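Local atomic coordinates of enterobactin synthetase component F-related protein (Vibrio cholerae serotype O1, PDB entry 4OXI), a protein that probably activates glycine with ATP as a glycyl-adenylate, as the adenylation enzyme of a lipopolysaccharide-modification pathway underlying antimicrobial peptide resistance. Residues K230-S235 with G361-T366; Y236-C241 with Q423-Y428; M122-L127 with Y216-Q221. All blocks are in the same frame, centred on the assembly; numbering follows the deposited sequence.

Contact 1. Residues K230-S235 with G361-T366. With GAP (glycyl-adenosine-5'-phosphate), chain B.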
# COMPACT_ATOMS: atom_id res chain seq x y z
N LYS A 230 4.20 11.05 -7.57
CA LYS A 230 2.85 11.53 -7.37
C LYS A 230 2.53 11.22 -5.93
O LYS A 230 2.94 10.17 -5.40
CB LYS A 230 1.87 10.78 -8.27
CG LYS A 230 2.04 11.07 -9.75
CD LYS A 230 1.11 10.18 -10.58
CE LYS A 230 1.22 10.50 -12.06
NZ LYS A 230 0.27 9.66 -12.84
N ARG A 231 1.81 12.12 -5.27
CA ARG A 231 1.38 11.85 -3.92
C ARG A 231 -0.13 11.78 -3.77
O ARG A 231 -0.88 12.54 -4.39
CB ARG A 231 2.01 12.83 -2.95
CG ARG A 231 3.28 12.23 -2.37
CD ARG A 231 4.20 13.26 -1.85
NE ARG A 231 4.83 13.98 -2.94
CZ ARG A 231 6.11 13.86 -3.26
NH1 ARG A 231 6.89 13.02 -2.57
NH2 ARG A 231 6.60 14.57 -4.27
N ILE A 232 -0.56 10.84 -2.94
CA ILE A 232 -1.97 10.53 -2.82
C ILE A 232 -2.35 10.62 -1.35
O ILE A 232 -1.90 9.81 -0.53
CB ILE A 232 -2.22 9.11 -3.32
CG1 ILE A 232 -1.91 9.03 -4.82
CG2 ILE A 232 -3.64 8.68 -3.05
CD1 ILE A 232 -1.80 7.61 -5.33
N ALA A 233 -3.15 11.62 -1.03
CA ALA A 233 -3.59 11.83 0.34
C ALA A 233 -4.98 11.23 0.51
O ALA A 233 -5.92 11.62 -0.18
CB ALA A 233 -3.60 13.32 0.66
N VAL A 234 -5.10 10.27 1.42
CA VAL A 234 -6.33 9.53 1.65
C VAL A 234 -6.99 10.05 2.93
O VAL A 234 -6.36 10.13 3.99
CB VAL A 234 -6.02 8.02 1.80
CG1 VAL A 234 -7.26 7.24 2.22
CG2 VAL A 234 -5.45 7.47 0.50
N SER A 235 -8.26 10.42 2.83
CA SER A 235 -8.94 11.07 3.96
C SER A 235 -9.45 10.05 4.96
O SER A 235 -9.49 8.86 4.67
CB SER A 235 -10.15 11.86 3.47
OG SER A 235 -11.13 10.95 3.02
N GLY A 361 -8.12 -2.69 -6.83
CA GLY A 361 -8.24 -1.25 -6.72
C GLY A 361 -6.88 -0.57 -6.71
O GLY A 361 -5.87 -1.21 -6.37
N PRO A 362 -6.84 0.70 -7.10
CA PRO A 362 -5.61 1.50 -7.07
C PRO A 362 -5.53 2.29 -5.77
O PRO A 362 -6.55 2.49 -5.09
CB PRO A 362 -5.80 2.44 -8.25
CG PRO A 362 -7.28 2.71 -8.26
CD PRO A 362 -7.94 1.41 -7.79
N THR A 363 -4.33 2.74 -5.43
CA THR A 363 -4.12 3.54 -4.24
C THR A 363 -5.01 4.77 -4.27
O THR A 363 -5.48 5.23 -3.23
CB THR A 363 -2.63 3.93 -4.13
OG1 THR A 363 -1.84 2.73 -4.09
CG2 THR A 363 -2.36 4.78 -2.87
N GLU A 364 -5.25 5.29 -5.48
CA GLU A 364 -6.07 6.49 -5.67
C GLU A 364 -7.52 6.31 -5.19
O GLU A 364 -8.24 7.29 -4.97
CB GLU A 364 -6.06 6.90 -7.15
CG GLU A 364 -4.75 7.57 -7.62
CD GLU A 364 -3.67 6.57 -8.08
OE1 GLU A 364 -3.78 5.36 -7.76
OE2 GLU A 364 -2.71 6.99 -8.78
N CYS A 365 -7.96 5.06 -5.04
CA CYS A 365 -9.31 4.81 -4.59
C CYS A 365 -9.34 3.98 -3.29
O CYS A 365 -10.24 3.17 -3.10
CB CYS A 365 -10.15 4.12 -5.68
SG CYS A 365 -11.96 4.42 -5.51
N THR A 366 -8.35 4.21 -2.43
CA THR A 366 -8.30 3.62 -1.08
C THR A 366 -8.30 2.09 -1.08
O THR A 366 -9.33 1.46 -0.80
CB THR A 366 -9.42 4.19 -0.18
OG1 THR A 366 -9.40 5.61 -0.26
CG2 THR A 366 -9.21 3.79 1.28
N GAP B . -4.24 -0.80 -3.59
CA GAP B . -3.78 -2.13 -4.07
C GAP B . -2.77 -1.89 -5.17
O GAP B . -2.19 -2.79 -5.75
PA GAP B . -1.46 0.06 -6.61
O1A GAP B . -1.90 1.50 -6.79
O2A GAP B . -0.04 -0.27 -6.18
O3A GAP B . -2.51 -0.50 -5.54
C5' GAP B . -3.04 -0.40 -8.65
O5' GAP B . -1.81 -0.69 -7.99
C4' GAP B . -3.08 -1.18 -9.95
O4' GAP B . -2.78 -2.56 -9.69
C3' GAP B . -4.46 -1.24 -10.56
O3' GAP B . -4.72 -0.07 -11.34
C2' GAP B . -4.39 -2.51 -11.39
O2' GAP B . -3.65 -2.29 -12.58
C1' GAP B . -3.50 -3.41 -10.58
N9 GAP B . -4.32 -4.35 -9.79
C8 GAP B . -4.68 -4.18 -8.50
N7 GAP B . -5.42 -5.23 -8.06
C5 GAP B . -5.57 -6.08 -9.10
C6 GAP B . -6.25 -7.37 -9.33
N6 GAP B . -6.93 -7.98 -8.32
N1 GAP B . -6.16 -7.91 -10.56
C2 GAP B . -5.48 -7.32 -11.57
N3 GAP B . -4.83 -6.14 -11.43
C4 GAP B . -4.84 -5.49 -10.24
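With CG1 beside its backbone N (chi1 -65°) and the chain then running out straight, Ile232 sends CD1 toward Glu364, whose own chain bends at chi2 (87°) and brings its carboxylate back to meet the methyl. CD1 sits squarely over the face of that carboxylate, 3.5 Å from Glu364 CD, while OE2 is held by Arg477 in a salt bridge and by the Tyr428 hydroxyl. The same CD1 also packs 3.8 Å from Thr363 CG2, so one methyl fills the angle between two consecutive side chains. Gly361 to Glu364 are the GPTE of the YGPTE motif of adenylate-forming enzymes, on the loop after strand 356-360, and their other side grips the ligand. Thr363 points its two branches different ways: CG2 meets the strand, whereas OG1 bonds to O1A of glycyl-adenosine-5'-phosphate at 3.0 Å. Thr363 N reaches the same phosphate oxygen, also at 3.0 Å and fairly straight (159°). Gly361 O accepts a weak bond from the glycyl N of the ligand. Farther along the strand, Val234 CG1 touches Thr366 OG1 at 3.7 Å, a hydroxyl whose polar partner is Gln423 O.

Contact 2. Residues Y236-C241 with Q423-Y428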
# COMPACT_ATOMS: atom_id res chain seq x y z
N TYR A 236 -9.85 10.51 6.14
CA TYR A 236 -10.50 9.61 7.09
C TYR A 236 -11.77 9.00 6.52
O TYR A 236 -12.01 7.81 6.71
CB TYR A 236 -10.74 10.29 8.45
CG TYR A 236 -9.48 10.33 9.28
CD1 TYR A 236 -9.14 9.26 10.10
CD2 TYR A 236 -8.61 11.41 9.22
CE1 TYR A 236 -7.98 9.27 10.86
CE2 TYR A 236 -7.45 11.44 9.97
CZ TYR A 236 -7.14 10.36 10.79
OH TYR A 236 -5.99 10.36 11.55
N SER A 237 -12.58 9.78 5.81
CA SER A 237 -13.81 9.19 5.26
C SER A 237 -13.51 8.18 4.15
O SER A 237 -14.19 7.17 4.05
CB SER A 237 -14.82 10.25 4.80
OG SER A 237 -14.30 11.03 3.75
N ASN A 238 -12.48 8.43 3.33
CA ASN A 238 -12.03 7.41 2.38
C ASN A 238 -11.72 6.11 3.11
O ASN A 238 -12.23 5.04 2.75
CB ASN A 238 -10.73 7.82 1.67
CG ASN A 238 -10.88 9.01 0.76
OD1 ASN A 238 -9.99 9.86 0.70
ND2 ASN A 238 -11.99 9.08 0.03
N LEU A 239 -10.89 6.21 4.14
CA LEU A 239 -10.41 5.03 4.86
C LEU A 239 -11.54 4.33 5.62
O LEU A 239 -11.58 3.09 5.68
CB LEU A 239 -9.31 5.43 5.85
CG LEU A 239 -8.88 4.41 6.91
CD1 LEU A 239 -8.35 3.14 6.25
CD2 LEU A 239 -7.82 5.02 7.85
N HIS A 240 -12.42 5.12 6.22
CA HIS A 240 -13.54 4.58 7.02
C HIS A 240 -14.50 3.84 6.12
O HIS A 240 -15.02 2.79 6.49
CB HIS A 240 -14.26 5.69 7.78
CG HIS A 240 -13.53 6.15 9.00
ND1 HIS A 240 -13.60 7.45 9.46
CD2 HIS A 240 -12.72 5.49 9.85
CE1 HIS A 240 -12.86 7.56 10.55
NE2 HIS A 240 -12.32 6.39 10.81
N CYS A 241 -14.75 4.38 4.93
CA CYS A 241 -15.59 3.66 3.98
C CYS A 241 -15.00 2.28 3.64
O CYS A 241 -15.71 1.28 3.73
CB CYS A 241 -15.82 4.49 2.70
SG CYS A 241 -16.83 3.60 1.47
N GLN A 423 -14.57 6.26 -1.57
CA GLN A 423 -13.16 5.85 -1.43
C GLN A 423 -12.21 6.61 -2.35
O GLN A 423 -11.00 6.51 -2.22
CB GLN A 423 -13.00 4.35 -1.66
CG GLN A 423 -13.54 3.50 -0.53
CD GLN A 423 -13.53 2.05 -0.87
OE1 GLN A 423 -14.49 1.34 -0.58
NE2 GLN A 423 -12.45 1.58 -1.48
N LEU A 424 -12.76 7.37 -3.29
CA LEU A 424 -11.92 8.09 -4.25
C LEU A 424 -11.30 9.32 -3.60
O LEU A 424 -12.00 10.07 -2.92
CB LEU A 424 -12.74 8.51 -5.47
CG LEU A 424 -11.91 9.17 -6.57
CD1 LEU A 424 -10.90 8.18 -7.08
CD2 LEU A 424 -12.78 9.69 -7.71
N VAL A 425 -9.99 9.51 -3.78
CA VAL A 425 -9.31 10.72 -3.29
C VAL A 425 -9.67 11.95 -4.15
O VAL A 425 -10.19 11.79 -5.26
CB VAL A 425 -7.77 10.56 -3.29
CG1 VAL A 425 -7.34 9.37 -2.40
CG2 VAL A 425 -7.27 10.36 -4.70
N LYS A 426 -9.38 13.15 -3.66
CA LYS A 426 -9.74 14.39 -4.36
C LYS A 426 -8.97 14.57 -5.66
O LYS A 426 -9.42 15.26 -6.57
CB LYS A 426 -9.44 15.61 -3.49
CG LYS A 426 -10.19 15.66 -2.17
CD LYS A 426 -11.68 15.83 -2.38
CE LYS A 426 -12.43 15.86 -1.05
NZ LYS A 426 -13.91 15.76 -1.27
N GLY A 427 -7.79 13.96 -5.73
CA GLY A 427 -6.86 14.18 -6.83
C GLY A 427 -5.48 13.95 -6.25
O GLY A 427 -5.35 13.46 -5.13
N TYR A 428 -4.45 14.30 -7.01
CA TYR A 428 -3.09 14.16 -6.49
C TYR A 428 -2.74 15.42 -5.70
O TYR A 428 -3.20 16.52 -6.01
CB TYR A 428 -2.11 13.93 -7.64
CG TYR A 428 -2.37 12.64 -8.41
CD1 TYR A 428 -2.04 11.40 -7.86
CD2 TYR A 428 -2.95 12.65 -9.67
CE1 TYR A 428 -2.28 10.21 -8.54
CE2 TYR A 428 -3.19 11.47 -10.37
CZ TYR A 428 -2.85 10.25 -9.79
OH TYR A 428 -3.09 9.07 -10.46
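Polar contact between Asn238 and the loop passes through a single carboxamide. Asn238 ND2 reaches Leu424 O at 3.1 Å, but the N-H is bent well off the line (133°) and the bond is weak; the stronger acceptor for this nitrogen is Lys422 O. The carbonyls of Lys422 and Leu424 thus share one amide NH2. The oxygen of the same group serves the helix: Asn238 OD1 accepts the backbone N-H of Ser235, while Ser235 at the N-cap returns a cap to the first turn, the reciprocal pattern of a capping box. CG lies beside the backbone N of Asn238 (chi1 -66°), which directs the amide back along the helix start.

Van der Waals contacts fill in around these bonds. Asn238 ND2 stands directly above the plane of the peptide joining Gln423 and Leu424, 3.4 Å from Gln423 C, and the backbones come as near as 4.3 Å between Asn238 CA and Gln423 CA. At its other end the amide meets Val425, OD1 lying 4.1 Å from CG1. One turn on, Cys241 SG rests against the extended Gln423 side chain, 3.9 Å from CG and 3.8 Å from OE1. The amide nitrogen of Gln423 is turned elsewhere, to Ala368 O and Cys365 O.

The loop is the end of the GEL...GYL motif of adenylation domains, here laid against the start of helix 236-249. With both ends of the Asn238 amide engaged in opposite senses, OD1 as acceptor and ND2 as donor, its flip state is defined, and the group couples the capped helix end to two main-chain carbonyls of the loop.

Contact 3. Residues M122-L127 with Y216-Q221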
# COMPACT_ATOMS: atom_id res chain seq x y z
N MET A 122 -4.60 12.60 13.19
CA MET A 122 -3.48 13.18 12.45
C MET A 122 -3.21 12.46 11.13
O MET A 122 -3.99 11.59 10.72
CB MET A 122 -2.26 13.25 13.36
CG MET A 122 -2.51 14.27 14.48
SD MET A 122 -1.37 14.10 15.83
CE MET A 122 0.12 13.99 14.83
N THR A 123 -2.13 12.86 10.45
CA THR A 123 -1.80 12.32 9.13
C THR A 123 -0.44 11.66 9.19
O THR A 123 0.54 12.31 9.59
CB THR A 123 -1.70 13.45 8.08
OG1 THR A 123 -2.83 14.32 8.18
CG2 THR A 123 -1.62 12.87 6.67
N TYR A 124 -0.35 10.40 8.78
CA TYR A 124 0.96 9.77 8.76
C TYR A 124 1.49 9.58 7.34
O TYR A 124 0.73 9.42 6.39
CB TYR A 124 1.03 8.49 9.60
CG TYR A 124 0.48 7.22 8.98
CD1 TYR A 124 1.29 6.38 8.22
CD2 TYR A 124 -0.85 6.83 9.20
CE1 TYR A 124 0.80 5.20 7.66
CE2 TYR A 124 -1.36 5.65 8.64
CZ TYR A 124 -0.52 4.85 7.89
OH TYR A 124 -1.01 3.68 7.36
N ILE A 125 2.81 9.62 7.22
CA ILE A 125 3.49 9.52 5.94
C ILE A 125 4.60 8.48 6.04
O ILE A 125 5.68 8.75 6.56
CB ILE A 125 4.11 10.88 5.56
CG1 ILE A 125 3.05 11.99 5.69
CG2 ILE A 125 4.70 10.85 4.13
CD1 ILE A 125 3.63 13.36 5.81
N PRO A 126 4.33 7.26 5.56
CA PRO A 126 5.37 6.24 5.70
C PRO A 126 6.51 6.49 4.72
O PRO A 126 6.24 6.82 3.56
CB PRO A 126 4.63 4.94 5.35
CG PRO A 126 3.50 5.35 4.47
CD PRO A 126 3.10 6.74 4.94
N LEU A 127 7.75 6.33 5.16
CA LEU A 127 8.90 6.56 4.29
C LEU A 127 9.46 5.21 3.84
O LEU A 127 9.54 4.27 4.63
CB LEU A 127 9.98 7.33 5.06
CG LEU A 127 9.56 8.69 5.63
CD1 LEU A 127 10.64 9.30 6.53
CD2 LEU A 127 9.23 9.65 4.49
N TYR A 216 -6.73 14.41 6.13
CA TYR A 216 -6.00 13.26 5.60
C TYR A 216 -5.56 12.31 6.72
O TYR A 216 -5.00 12.75 7.74
CB TYR A 216 -4.77 13.75 4.86
CG TYR A 216 -5.05 14.66 3.68
CD1 TYR A 216 -6.14 14.43 2.84
CD2 TYR A 216 -4.23 15.74 3.40
CE1 TYR A 216 -6.41 15.26 1.75
CE2 TYR A 216 -4.48 16.58 2.31
CZ TYR A 216 -5.56 16.33 1.49
OH TYR A 216 -5.80 17.14 0.41
N ALA A 217 -5.79 11.01 6.52
CA ALA A 217 -5.35 10.00 7.47
C ALA A 217 -3.91 9.55 7.17
O ALA A 217 -3.11 9.31 8.09
CB ALA A 217 -6.30 8.79 7.47
N TYR A 218 -3.59 9.44 5.88
CA TYR A 218 -2.22 9.11 5.49
C TYR A 218 -1.92 9.61 4.10
O TYR A 218 -2.84 9.85 3.31
CB TYR A 218 -1.96 7.59 5.56
CG TYR A 218 -2.85 6.73 4.67
CD1 TYR A 218 -2.46 6.41 3.37
CD2 TYR A 218 -4.05 6.23 5.13
CE1 TYR A 218 -3.27 5.61 2.56
CE2 TYR A 218 -4.87 5.43 4.33
CZ TYR A 218 -4.47 5.14 3.04
OH TYR A 218 -5.28 4.35 2.25
N ILE A 219 -0.64 9.78 3.79
CA ILE A 219 -0.26 10.18 2.44
C ILE A 219 0.72 9.18 1.85
O ILE A 219 1.80 8.96 2.41
CB ILE A 219 0.39 11.58 2.43
CG1 ILE A 219 -0.56 12.61 3.06
CG2 ILE A 219 0.82 11.95 1.02
CD1 ILE A 219 0.12 13.95 3.38
N MET A 220 0.37 8.61 0.71
CA MET A 220 1.22 7.65 0.03
C MET A 220 1.93 8.34 -1.11
O MET A 220 1.57 9.45 -1.50
CB MET A 220 0.39 6.49 -0.55
CG MET A 220 -0.22 5.57 0.49
SD MET A 220 0.93 5.11 1.81
CE MET A 220 0.06 3.67 2.44
N GLN A 221 2.94 7.67 -1.65
CA GLN A 221 3.51 8.14 -2.90
C GLN A 221 3.70 7.01 -3.90
O GLN A 221 3.86 5.84 -3.54
CB GLN A 221 4.78 8.95 -2.70
CG GLN A 221 5.88 8.31 -1.91
CD GLN A 221 7.11 9.22 -1.78
OE1 GLN A 221 7.02 10.41 -1.39
NE2 GLN A 221 8.26 8.67 -2.14
O HOH W 1 -3.88 8.53 10.66
O HOH W 2 4.34 7.70 1.77
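Tyr124 and Tyr218 form the single bridge between two near-parallel strands, and it falls where strand 216-222 is distorted by a classic beta bulge: Ala217 and Tyr218 both face Val234 of the next strand, and the chain turns a corner at Ala217. Two backbone bonds flank the bridge, Tyr124 N to Ala217 O (3.0 Å) and Ile219 N to Tyr124 O (3.0 Å), the latter approaching almost head-on to the carbonyl. Before the corner, Thr123 OG1 donates to Tyr216 O at 2.7 Å, from above the carbonyl plane, and its CG2 packs on Tyr216 CB and Ile219 CG1. The two tyrosines run side by side. Tyr124 holds CG between its backbone N and carbonyl carbon (chi1 81°), which lays one face of its ring across Tyr218 CB, 3.8 Å from the ring centroid; the rings themselves meet obliquely. A water at the edge of that ring, in its plane, bridges Met122 O and Ala217 O. The backbone bonding goes no further at Pro126, which has no N-H to offer Ile219 O; its CD lies 3.6 Å from that oxygen, and its CG abuts Met220 SD. Val270 of helix 268-279 packs against Tyr124, Tyr218 and Met220. The pairing carries the five-stranded parallel sheet, from its outermost strand 123-126, on to the 216-222/230-235 hairpin whose turn bears the TSGSTGKPK signature of adenylate-forming enzymes.

From the N terminus, contact 3 comes first: it closes a loop of 88 residues, bringing strand 216-222 back to the edge of the parallel sheet at 123-126. It is complete before the others open, and stands in series with both. Strand 230-235, antiparallel neighbour of 216-222, then starts contact 1, and helix 236-249 directly after it starts contact 2. Their partners follow in the same order, 361-366 and then 423-428, so these two long loops cross rather than nest. The hairpin thus stands between the parallel sheet and the ligand-binding loop, while Tyr236, bonding to Met122 O, ties contact 2 back to contact 3.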